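Long-range contacts in beta-agarase D (Zobellia galactanivorans, PDB 4ASM), which hydrolyses the beta-1,4-galactosidic linkages of agarose at random with retention of anomeric configuration, through its GH16 catalytic domain: residues D203-W208 and T252-G257; T258-Y263 and M285-S290; D33-T38 and M54-K59; G88-I93 and L352-R357. One frame throughout, in Å; residues are numbered along the deposited sequence.

Contact 1. Residues D203-W208 and T252-G257; sequences DLNSWW and TRLADG
N205 lies against T252 on one flank of this contact; on the other, W208 slides past T252 in the opposite direction and lies beside R253. The CB methylene of N205 meets T252 CG2 at 3.5 Å, the two side chains approaching at a slant, while the amide beyond it comes near L254 CD2. With an alanine at N205, the CB would still rest on T252, but L254 CD2 would probably lose its neighbour and a gap would open where the amide lies.

W208 swings its CG opposite the backbone N (chi1 177°), which carries the pyrrole edge of the indole to the strand end. There T252 OG1 and R253 O both sit near the ring plane at that edge, with W208 NE1 3.2 Å from R253 O. R253 runs in the same direction as W208, and its guanidinium is turned 77° from the indole plane. The far end of R253 is held away from the ring: NE bonds to M241 O, and NH1 gives a 2.8 Å bond to G257 O, in the guanidinium plane.

Each segment is also braced internally. S206 N and OG both donate to D203 O, just before the 3-10 segment 204-206, and G257 N donates to L254 O at 2.8 Å, closing a type I turn. The contact packs that 3-10 segment and strand 207-208 against the end of strand 249-253, within the beta-sandwich jelly roll of GH16 enzymes.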
# COMPACT_ATOMS: atom_id res chain seq x y z
N ASP A 203 -1.81 11.81 9.19
CA ASP A 203 -1.28 13.16 9.07
C ASP A 203 -1.46 13.63 7.63
O ASP A 203 -1.41 12.83 6.67
CB ASP A 203 0.18 13.31 9.55
CG ASP A 203 1.16 12.39 8.84
OD1 ASP A 203 0.97 11.14 8.89
OD2 ASP A 203 2.16 12.90 8.31
N LEU A 204 -1.66 14.94 7.47
CA LEU A 204 -1.78 15.54 6.15
C LEU A 204 -0.62 15.10 5.23
O LEU A 204 -0.82 14.74 4.06
CB LEU A 204 -1.83 17.06 6.27
CG LEU A 204 -1.80 17.85 4.96
CD1 LEU A 204 -3.09 17.71 4.18
CD2 LEU A 204 -1.44 19.33 5.24
N ASN A 205 0.60 15.10 5.77
CA ASN A 205 1.78 14.80 4.96
C ASN A 205 1.84 13.34 4.47
O ASN A 205 2.61 13.04 3.56
CB ASN A 205 3.06 15.17 5.71
CG ASN A 205 3.32 16.67 5.73
OD1 ASN A 205 2.63 17.48 5.08
ND2 ASN A 205 4.36 17.07 6.49
N SER A 206 1.02 12.46 5.05
CA SER A 206 1.02 11.07 4.57
C SER A 206 0.35 10.94 3.21
O SER A 206 0.48 9.92 2.53
CB SER A 206 0.39 10.10 5.58
OG SER A 206 -1.02 10.24 5.64
N TRP A 207 -0.41 11.97 2.84
CA TRP A 207 -1.03 12.04 1.51
C TRP A 207 -0.06 12.87 0.67
O TRP A 207 -0.13 14.11 0.61
CB TRP A 207 -2.44 12.62 1.62
CG TRP A 207 -3.33 11.66 2.34
CD1 TRP A 207 -3.52 11.56 3.71
CD2 TRP A 207 -4.12 10.61 1.76
NE1 TRP A 207 -4.38 10.54 4.00
CE2 TRP A 207 -4.76 9.93 2.83
CE3 TRP A 207 -4.36 10.18 0.44
CZ2 TRP A 207 -5.63 8.85 2.62
CZ3 TRP A 207 -5.23 9.10 0.23
CH2 TRP A 207 -5.86 8.45 1.33
N TRP A 208 0.90 12.18 0.06
CA TRP A 208 2.04 12.82 -0.55
C TRP A 208 1.75 13.26 -1.98
O TRP A 208 1.10 12.55 -2.76
CB TRP A 208 3.24 11.86 -0.51
CG TRP A 208 4.41 12.44 -1.19
CD1 TRP A 208 5.29 13.35 -0.68
CD2 TRP A 208 4.78 12.23 -2.55
NE1 TRP A 208 6.21 13.70 -1.65
CE2 TRP A 208 5.92 13.03 -2.81
CE3 TRP A 208 4.26 11.44 -3.59
CZ2 TRP A 208 6.55 13.06 -4.06
CZ3 TRP A 208 4.89 11.46 -4.83
CH2 TRP A 208 6.02 12.28 -5.05
N THR A 252 8.81 14.52 5.71
CA THR A 252 8.24 14.31 4.37
C THR A 252 8.52 15.47 3.44
O THR A 252 8.66 16.62 3.87
CB THR A 252 6.78 13.68 4.38
OG1 THR A 252 5.92 14.16 3.33
CG2 THR A 252 6.17 13.64 5.74
N ARG A 253 8.71 15.12 2.17
CA ARG A 253 8.92 16.15 1.15
C ARG A 253 7.60 16.79 0.82
O ARG A 253 6.66 16.11 0.41
CB ARG A 253 9.53 15.56 -0.11
CG ARG A 253 11.00 15.35 0.01
CD ARG A 253 11.62 15.19 -1.38
NE ARG A 253 12.95 14.63 -1.27
CZ ARG A 253 14.07 15.34 -1.22
NH1 ARG A 253 14.02 16.66 -1.28
NH2 ARG A 253 15.23 14.71 -1.14
N LEU A 254 7.55 18.11 1.02
CA LEU A 254 6.41 18.92 0.69
C LEU A 254 6.24 19.03 -0.82
O LEU A 254 7.05 18.53 -1.61
CB LEU A 254 6.62 20.32 1.30
CG LEU A 254 6.74 20.29 2.84
CD1 LEU A 254 7.03 21.72 3.35
CD2 LEU A 254 5.50 19.67 3.50
N ALA A 255 5.17 19.70 -1.22
CA ALA A 255 4.82 19.79 -2.65
C ALA A 255 5.95 20.37 -3.51
O ALA A 255 6.10 19.98 -4.69
CB ALA A 255 3.56 20.59 -2.82
N ASP A 256 6.71 21.29 -2.93
CA ASP A 256 7.83 21.91 -3.65
C ASP A 256 9.14 21.14 -3.52
O ASP A 256 10.18 21.61 -4.00
CB ASP A 256 8.02 23.37 -3.24
CG ASP A 256 8.60 23.54 -1.85
OD1 ASP A 256 8.70 22.55 -1.09
OD2 ASP A 256 8.97 24.69 -1.48
N GLY A 257 9.10 19.99 -2.85
CA GLY A 257 10.27 19.13 -2.70
C GLY A 257 11.03 19.33 -1.40
O GLY A 257 11.92 18.55 -1.06

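Contact 2. Residues T258-Y263 and M285-S290; sequences TWQYTY and MNIASS
Y263 and N286 form a hydrogen-bonded antiparallel pair, followed by the non-hydrogen-bonded pair T262-I287, on strands whose axes approach to 4.6 Å with directions 128° apart. N286 N donates to Y263 O at 2.8 Å, and Y263 N returns a bond to N286 O. Further along, A288 N bonds to Y261 O, but water 1 links Y261 N to A288 O.

Y263, its CG between the backbone N and carbonyl carbon (chi1 65°), lays one ring face over N286 CB, which is 3.3 Å from Y263 CZ. N286 ND2 then donates to Y263 OH at 3.2 Å, its amide nearly perpendicular to the ring, and water 2 ties the same hydroxyl to I287 O. An alanine in place of Y263 would probably leave N286 ND2 and water 2 without this partner and uncover N286 CB. The Y261 ring receives S290 CA over its centre, a CH-pi contact at 3.6 Å from the centroid. M285 folds back to put CE 3.7 Å from T262 OG1.

Strand 249-253 lies beyond 259-264, while S290 caps helix 291-297 through D293 N; that helix packs on A288 and Y263.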
# COMPACT_ATOMS: atom_id res chain seq x y z
N THR A 258 10.69 20.37 -0.68
CA THR A 258 11.42 20.75 0.50
C THR A 258 11.00 19.84 1.69
O THR A 258 9.84 19.40 1.79
CB THR A 258 11.20 22.27 0.66
OG1 THR A 258 12.45 22.96 0.85
CG2 THR A 258 10.17 22.61 1.61
N TRP A 259 11.94 19.53 2.57
CA TRP A 259 11.66 18.63 3.72
C TRP A 259 10.94 19.34 4.85
O TRP A 259 11.36 20.43 5.26
CB TRP A 259 12.92 18.01 4.30
CG TRP A 259 13.55 16.92 3.46
CD1 TRP A 259 14.72 17.00 2.76
CD2 TRP A 259 13.04 15.60 3.24
NE1 TRP A 259 14.98 15.81 2.13
CE2 TRP A 259 13.97 14.93 2.41
CE3 TRP A 259 11.89 14.92 3.67
CZ2 TRP A 259 13.78 13.60 2.00
CZ3 TRP A 259 11.71 13.59 3.26
CH2 TRP A 259 12.64 12.96 2.43
N GLN A 260 9.90 18.70 5.37
CA GLN A 260 9.26 19.15 6.62
C GLN A 260 9.35 18.06 7.67
O GLN A 260 9.02 16.89 7.40
CB GLN A 260 7.83 19.58 6.40
CG GLN A 260 7.24 20.19 7.66
CD GLN A 260 5.87 20.74 7.47
OE1 GLN A 260 5.66 21.95 7.64
NE2 GLN A 260 4.94 19.89 7.15
N TYR A 261 9.76 18.43 8.89
CA TYR A 261 9.96 17.48 9.99
C TYR A 261 8.83 17.69 10.96
O TYR A 261 8.59 18.83 11.40
CB TYR A 261 11.30 17.75 10.70
CG TYR A 261 12.45 17.81 9.73
CD1 TYR A 261 13.11 16.64 9.32
CD2 TYR A 261 12.85 19.03 9.18
CE1 TYR A 261 14.13 16.69 8.38
CE2 TYR A 261 13.88 19.09 8.25
CZ TYR A 261 14.51 17.92 7.85
OH TYR A 261 15.53 17.98 6.94
N THR A 262 8.11 16.62 11.26
CA THR A 262 6.95 16.73 12.11
C THR A 262 6.83 15.60 13.12
O THR A 262 7.51 14.60 13.02
CB THR A 262 5.64 16.79 11.28
OG1 THR A 262 5.53 15.58 10.52
CG2 THR A 262 5.59 18.02 10.34
N TYR A 263 5.99 15.80 14.12
CA TYR A 263 5.72 14.75 15.10
C TYR A 263 4.31 14.99 15.68
O TYR A 263 3.76 16.09 15.57
CB TYR A 263 6.81 14.74 16.20
CG TYR A 263 6.80 16.00 17.02
CD1 TYR A 263 7.51 17.13 16.59
CD2 TYR A 263 6.06 16.08 18.19
CE1 TYR A 263 7.45 18.32 17.30
CE2 TYR A 263 6.00 17.26 18.92
CZ TYR A 263 6.71 18.37 18.47
OH TYR A 263 6.66 19.57 19.17
N MET A 285 -0.19 17.74 13.95
CA MET A 285 1.25 17.53 14.02
C MET A 285 1.94 18.87 14.33
O MET A 285 1.44 19.94 13.93
CB MET A 285 1.79 17.02 12.67
CG MET A 285 1.09 15.74 12.17
SD MET A 285 1.46 14.30 13.17
CE MET A 285 3.05 13.79 12.54
N ASN A 286 3.05 18.78 15.04
CA ASN A 286 3.87 19.96 15.29
C ASN A 286 5.10 19.94 14.37
O ASN A 286 5.51 18.90 13.89
CB ASN A 286 4.34 19.97 16.74
CG ASN A 286 3.23 20.29 17.72
OD1 ASN A 286 2.18 20.83 17.37
ND2 ASN A 286 3.47 19.95 18.99
N ILE A 287 5.69 21.13 14.18
CA ILE A 287 6.86 21.31 13.33
C ILE A 287 8.14 21.22 14.15
O ILE A 287 8.23 21.81 15.25
CB ILE A 287 6.80 22.69 12.63
CG1 ILE A 287 5.64 22.68 11.65
CG2 ILE A 287 8.11 23.04 11.91
CD1 ILE A 287 5.30 24.05 11.13
N ALA A 288 9.10 20.47 13.62
CA ALA A 288 10.44 20.40 14.20
C ALA A 288 11.48 20.86 13.18
O ALA A 288 11.14 21.20 12.04
CB ALA A 288 10.75 18.98 14.69
N SER A 289 12.74 20.90 13.58
CA SER A 289 13.75 21.44 12.68
C SER A 289 14.71 20.40 12.09
O SER A 289 15.62 20.76 11.33
CB SER A 289 14.54 22.52 13.40
OG SER A 289 15.17 21.97 14.51
N SER A 290 14.51 19.13 12.44
CA SER A 290 15.29 18.02 11.89
C SER A 290 14.59 16.77 12.38
O SER A 290 13.69 16.84 13.22
CB SER A 290 16.74 18.04 12.39
OG SER A 290 16.79 17.75 13.77
O HOH W 1 10.00 21.16 9.45
O HOH W 2 7.41 21.68 17.87

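Contact 3. Residues D33-T38 and M54-K59; sequences DDFNYT and MKWYNK. With CA (calcium ion), chain B.
D33 turns its CG opposite the backbone N (chi1 -162°) and W56 turns its CG opposite the carbonyl carbon (chi1 -52°), bringing carboxylate and indole edge together. W56 NE1 donates to D33 OD2 at 2.8 Å, in the ring plane and onto the anti lone pair of the oxygen. The syn lone pair of the same OD2 takes the hydroxyl of Y37, whose OH lies 2.7 Å away, so two donors grip one buried oxygen. The other oxygen is used locally: F35 N donates to D33 OD1 from above the carboxylate plane, forming an Asx turn.

This turn leads F35, with its left-handed backbone, back beneath the carboxylate, D33 CG resting over one face of the phenyl ring. F35 also runs up to the indole: the F35 ring and the five-membered ring of W56 have planes 28° apart but are slid so far that they hardly overlap; F35 CZ touches W56 CZ2 at 3.5 Å. On the strand side, K55 and W56 form a classic beta bulge opposite F48. The aliphatic K55 CD packs 3.6 Å from D33 OD2, while K55 NZ goes to S32 O instead of the carboxylate. Being close to the indole and tyrosine donors, the D33 carboxylate is probably stabilised as the anion.

Past the Asx turn, D34 O binds the calcium ion at 2.4 Å and N36 OD1 binds it at 2.5 Å; D9, G89, D354 and water 3 complete the site.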
# COMPACT_ATOMS: atom_id res chain seq x y z
N ASP A 33 10.51 -10.05 -9.41
CA ASP A 33 9.85 -10.47 -10.63
C ASP A 33 9.75 -9.30 -11.61
O ASP A 33 9.17 -8.25 -11.28
CB ASP A 33 8.45 -11.01 -10.31
CG ASP A 33 7.87 -11.86 -11.42
OD1 ASP A 33 8.41 -11.81 -12.56
OD2 ASP A 33 6.89 -12.58 -11.15
N ASP A 34 10.30 -9.45 -12.82
CA ASP A 34 10.07 -8.44 -13.84
C ASP A 34 8.97 -8.77 -14.86
O ASP A 34 8.83 -8.06 -15.88
CB ASP A 34 11.38 -7.90 -14.50
CG ASP A 34 12.20 -8.97 -15.20
OD1 ASP A 34 11.79 -10.15 -15.20
OD2 ASP A 34 13.28 -8.59 -15.73
N PHE A 35 8.19 -9.82 -14.58
CA PHE A 35 6.89 -10.07 -15.23
C PHE A 35 6.94 -10.13 -16.76
O PHE A 35 6.05 -9.61 -17.43
CB PHE A 35 5.86 -9.01 -14.81
CG PHE A 35 5.52 -9.03 -13.34
CD1 PHE A 35 4.95 -10.16 -12.77
CD2 PHE A 35 5.73 -7.90 -12.52
CE1 PHE A 35 4.61 -10.19 -11.42
CE2 PHE A 35 5.38 -7.93 -11.17
CZ PHE A 35 4.84 -9.07 -10.62
N ASN A 36 7.94 -10.81 -17.32
CA ASN A 36 8.11 -10.80 -18.78
C ASN A 36 7.64 -12.09 -19.48
O ASN A 36 7.74 -12.24 -20.71
CB ASN A 36 9.53 -10.38 -19.13
CG ASN A 36 9.80 -8.92 -18.75
OD1 ASN A 36 8.86 -8.11 -18.68
ND2 ASN A 36 11.06 -8.59 -18.49
N TYR A 37 7.05 -12.95 -18.67
CA TYR A 37 6.54 -14.24 -19.09
C TYR A 37 5.04 -14.16 -19.33
O TYR A 37 4.43 -13.09 -19.18
CB TYR A 37 6.88 -15.28 -18.01
CG TYR A 37 6.42 -14.90 -16.60
CD1 TYR A 37 7.23 -14.10 -15.78
CD2 TYR A 37 5.20 -15.33 -16.11
CE1 TYR A 37 6.80 -13.75 -14.49
CE2 TYR A 37 4.76 -14.98 -14.85
CZ TYR A 37 5.58 -14.20 -14.04
OH TYR A 37 5.13 -13.86 -12.77
N THR A 38 4.45 -15.28 -19.72
CA THR A 38 3.02 -15.38 -19.90
C THR A 38 2.40 -16.16 -18.75
O THR A 38 2.85 -17.25 -18.41
CB THR A 38 2.67 -16.02 -21.28
OG1 THR A 38 3.12 -15.15 -22.32
CG2 THR A 38 1.16 -16.24 -21.42
N MET A 54 7.60 -20.72 -9.04
CA MET A 54 6.37 -20.29 -8.41
C MET A 54 6.74 -19.06 -7.61
O MET A 54 7.36 -19.17 -6.56
CB MET A 54 5.84 -21.35 -7.46
CG MET A 54 5.66 -22.71 -8.07
SD MET A 54 5.74 -24.00 -6.80
CE MET A 54 4.94 -25.33 -7.70
N LYS A 55 6.38 -17.88 -8.10
CA LYS A 55 6.69 -16.66 -7.37
C LYS A 55 5.46 -16.05 -6.69
O LYS A 55 5.62 -15.30 -5.74
CB LYS A 55 7.29 -15.61 -8.30
CG LYS A 55 8.69 -15.93 -8.75
CD LYS A 55 9.27 -14.81 -9.58
CE LYS A 55 10.67 -15.14 -10.05
NZ LYS A 55 11.64 -14.88 -8.95
N TRP A 56 4.28 -16.34 -7.22
CA TRP A 56 3.04 -15.75 -6.74
C TRP A 56 1.93 -16.78 -6.74
O TRP A 56 2.03 -17.80 -7.45
CB TRP A 56 2.57 -14.61 -7.66
CG TRP A 56 3.60 -13.56 -7.94
CD1 TRP A 56 4.51 -13.57 -8.94
CD2 TRP A 56 3.80 -12.33 -7.23
NE1 TRP A 56 5.28 -12.44 -8.90
CE2 TRP A 56 4.87 -11.66 -7.85
CE3 TRP A 56 3.16 -11.72 -6.13
CZ2 TRP A 56 5.35 -10.41 -7.41
CZ3 TRP A 56 3.63 -10.49 -5.68
CH2 TRP A 56 4.72 -9.83 -6.33
N TYR A 57 0.87 -16.50 -6.00
CA TYR A 57 -0.43 -17.12 -6.27
C TYR A 57 -1.51 -16.05 -6.42
O TYR A 57 -1.39 -14.94 -5.88
CB TYR A 57 -0.82 -18.22 -5.27
CG TYR A 57 -0.73 -17.85 -3.81
CD1 TYR A 57 0.44 -18.05 -3.10
CD2 TYR A 57 -1.84 -17.34 -3.14
CE1 TYR A 57 0.52 -17.73 -1.74
CE2 TYR A 57 -1.77 -17.02 -1.78
CZ TYR A 57 -0.59 -17.21 -1.10
OH TYR A 57 -0.53 -16.89 0.25
N ASN A 58 -2.56 -16.39 -7.17
CA ASN A 58 -3.59 -15.44 -7.58
C ASN A 58 -4.70 -15.27 -6.56
O ASN A 58 -5.89 -15.15 -6.93
CB ASN A 58 -4.13 -15.77 -8.99
CG ASN A 58 -4.77 -17.17 -9.07
OD1 ASN A 58 -4.64 -17.99 -8.15
ND2 ASN A 58 -5.48 -17.43 -10.17
N LYS A 59 -4.32 -15.19 -5.29
CA LYS A 59 -5.29 -15.03 -4.22
C LYS A 59 -4.69 -14.20 -3.09
O LYS A 59 -3.48 -14.12 -2.96
CB LYS A 59 -5.74 -16.43 -3.72
CG LYS A 59 -6.86 -16.43 -2.70
CD LYS A 59 -7.30 -17.88 -2.46
CE LYS A 59 -8.37 -17.96 -1.39
NZ LYS A 59 -9.03 -19.31 -1.40
CA CA B . 8.48 -6.14 -17.20
O HOH W 3 8.61 -5.34 -19.49

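Contact 4. Residues G88-I93 and L352-R357; sequences GGNLNI and LVDWIR. With CA (calcium ion), chain B.
G89 and D354 meet at the calcium ion, which G89 O binds at 2.4 Å and D354 binds twice, through its O at 2.5 Å and its OD1 at 2.4 Å. D354 can chelate in this way because its CG is anti to the backbone N (chi1 -175°), which places carboxylate and carbonyl on the same metal. Water 3, D9, D34 and N36 fill the remaining positions. The second carboxylate oxygen, OD2, makes a salt bridge to R138 NH1, and D354 with W355 forms a classic beta bulge opposite R138. The positive phi of G89 (91°) would press any side chain onto the carbonyl of G88, so a residue without one fits here.

Next to the metal the two strands pair antiparallel. L91 N donates to V353 O at 2.8 Å, tilted from the carbonyl plane, and V353 N donates back to L91 O at 2.9 Å, in the carbonyl plane. N90 OD1 lies beside D354 CA and accepts from water 4 at 3.0 Å, which also bonds weakly to L352 O.

Packing follows the two faces. L91 and V353 lie side by side, pointing the same way into the buried interior, with their CB atoms 4.1 Å apart. On the other face L352 CD2 comes alongside N92 OD1 at 3.3 Å, an oxygen that also accepts from N350 ND2.

Calcium and R138 probably both stabilise the D354 carboxylate as the anion, and the metal ties bulged strand 350-362 to a turn whose residues G88-N90 probably bind substrate.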
# COMPACT_ATOMS: atom_id res chain seq x y z
N GLY A 88 2.74 -9.16 -21.91
CA GLY A 88 3.16 -7.88 -22.49
C GLY A 88 4.21 -7.18 -21.66
O GLY A 88 4.44 -5.97 -21.80
N GLY A 89 4.87 -7.93 -20.78
CA GLY A 89 5.91 -7.40 -19.91
C GLY A 89 5.42 -6.90 -18.55
O GLY A 89 6.20 -6.41 -17.76
N ASN A 90 4.13 -7.04 -18.29
CA ASN A 90 3.54 -6.52 -17.05
C ASN A 90 2.70 -7.55 -16.34
O ASN A 90 2.00 -8.35 -16.98
CB ASN A 90 2.59 -5.34 -17.34
CG ASN A 90 3.27 -4.16 -18.01
OD1 ASN A 90 4.15 -3.51 -17.44
ND2 ASN A 90 2.83 -3.85 -19.24
N LEU A 91 2.70 -7.48 -15.00
CA LEU A 91 1.57 -8.00 -14.24
C LEU A 91 0.35 -7.13 -14.55
O LEU A 91 0.44 -5.89 -14.52
CB LEU A 91 1.90 -7.93 -12.75
CG LEU A 91 0.78 -8.25 -11.75
CD1 LEU A 91 0.36 -9.74 -11.77
CD2 LEU A 91 1.17 -7.79 -10.35
N ASN A 92 -0.79 -7.77 -14.83
CA ASN A 92 -2.06 -7.09 -15.06
C ASN A 92 -2.98 -7.50 -13.92
O ASN A 92 -3.20 -8.69 -13.70
CB ASN A 92 -2.71 -7.56 -16.37
CG ASN A 92 -2.02 -7.03 -17.64
OD1 ASN A 92 -2.67 -6.37 -18.45
ND2 ASN A 92 -0.74 -7.34 -17.83
N ILE A 93 -3.52 -6.52 -13.19
CA ILE A 93 -4.55 -6.79 -12.18
C ILE A 93 -5.66 -5.79 -12.43
O ILE A 93 -5.42 -4.59 -12.37
CB ILE A 93 -4.00 -6.67 -10.74
CG1 ILE A 93 -3.08 -7.85 -10.46
CG2 ILE A 93 -5.14 -6.70 -9.70
CD1 ILE A 93 -2.44 -7.84 -9.07
N LEU A 352 -1.02 -2.00 -14.07
CA LEU A 352 0.12 -2.65 -14.76
C LEU A 352 1.38 -2.50 -13.95
O LEU A 352 1.82 -1.38 -13.69
CB LEU A 352 0.35 -2.01 -16.14
CG LEU A 352 -0.79 -2.13 -17.16
CD1 LEU A 352 -0.37 -1.47 -18.46
CD2 LEU A 352 -1.22 -3.57 -17.40
N VAL A 353 1.97 -3.62 -13.53
CA VAL A 353 3.25 -3.58 -12.83
C VAL A 353 4.32 -4.17 -13.76
O VAL A 353 4.32 -5.36 -14.10
CB VAL A 353 3.23 -4.32 -11.47
CG1 VAL A 353 4.57 -4.18 -10.76
CG2 VAL A 353 2.07 -3.78 -10.57
N ASP A 354 5.24 -3.31 -14.17
CA ASP A 354 6.33 -3.71 -15.04
C ASP A 354 7.29 -4.65 -14.31
O ASP A 354 7.76 -5.65 -14.88
CB ASP A 354 7.03 -2.44 -15.51
CG ASP A 354 8.13 -2.68 -16.54
OD1 ASP A 354 8.25 -3.79 -17.12
OD2 ASP A 354 8.88 -1.72 -16.79
N TRP A 355 7.58 -4.32 -13.06
CA TRP A 355 8.49 -5.12 -12.25
C TRP A 355 8.37 -4.76 -10.78
O TRP A 355 7.94 -3.67 -10.43
CB TRP A 355 9.94 -4.98 -12.71
CG TRP A 355 10.52 -3.59 -12.88
CD1 TRP A 355 10.76 -2.96 -14.07
CD2 TRP A 355 11.06 -2.71 -11.85
NE1 TRP A 355 11.36 -1.74 -13.86
CE2 TRP A 355 11.55 -1.56 -12.52
CE3 TRP A 355 11.12 -2.76 -10.45
CZ2 TRP A 355 12.13 -0.48 -11.83
CZ3 TRP A 355 11.70 -1.68 -9.76
CH2 TRP A 355 12.21 -0.56 -10.46
N ILE A 356 8.76 -5.71 -9.94
CA ILE A 356 8.93 -5.49 -8.52
C ILE A 356 10.23 -6.17 -8.10
O ILE A 356 10.46 -7.34 -8.40
CB ILE A 356 7.69 -5.97 -7.70
CG1 ILE A 356 7.81 -5.58 -6.22
CG2 ILE A 356 7.42 -7.47 -7.92
CD1 ILE A 356 6.52 -5.79 -5.46
N ARG A 357 11.08 -5.40 -7.42
CA ARG A 357 12.38 -5.91 -6.99
C ARG A 357 12.52 -5.80 -5.48
O ARG A 357 11.98 -4.88 -4.86
CB ARG A 357 13.51 -5.16 -7.71
CG ARG A 357 13.64 -3.69 -7.38
CD ARG A 357 14.69 -3.06 -8.30
NE ARG A 357 14.82 -1.62 -8.10
CZ ARG A 357 15.86 -0.91 -8.54
NH1 ARG A 357 16.87 -1.52 -9.17
NH2 ARG A 357 15.86 0.40 -8.37
CA CA B . 8.48 -6.14 -17.20
O HOH W 4 3.81 -0.83 -16.10
O HOH W 3 8.61 -5.34 -19.49

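How the contacts relate
Contacts 3 and 4 are neighbours, their centres about 9 Å apart, and share the calcium ion, water 3 and a probable hydrogen bond from D33 N to I356 O. Contacts 1 and 2 lie together elsewhere, about 11 Å between centres, joined through adjacent strands 249-253 and 259-264 by the probable hydrogen bond T252 O to Q260 N. Contact 3 is the buried one, ruled by a carboxylate gripped by aromatic donors; contact 2 is at the surface and adds waters and tyrosine ring contacts to its strand bonds. Contacts 1 and 4 are partly buried, the first held by side-chain packing, the second by metal and strand bonds. Contacts 2 and 3, about 40 Å apart, lie on opposite sides of the chain's centre.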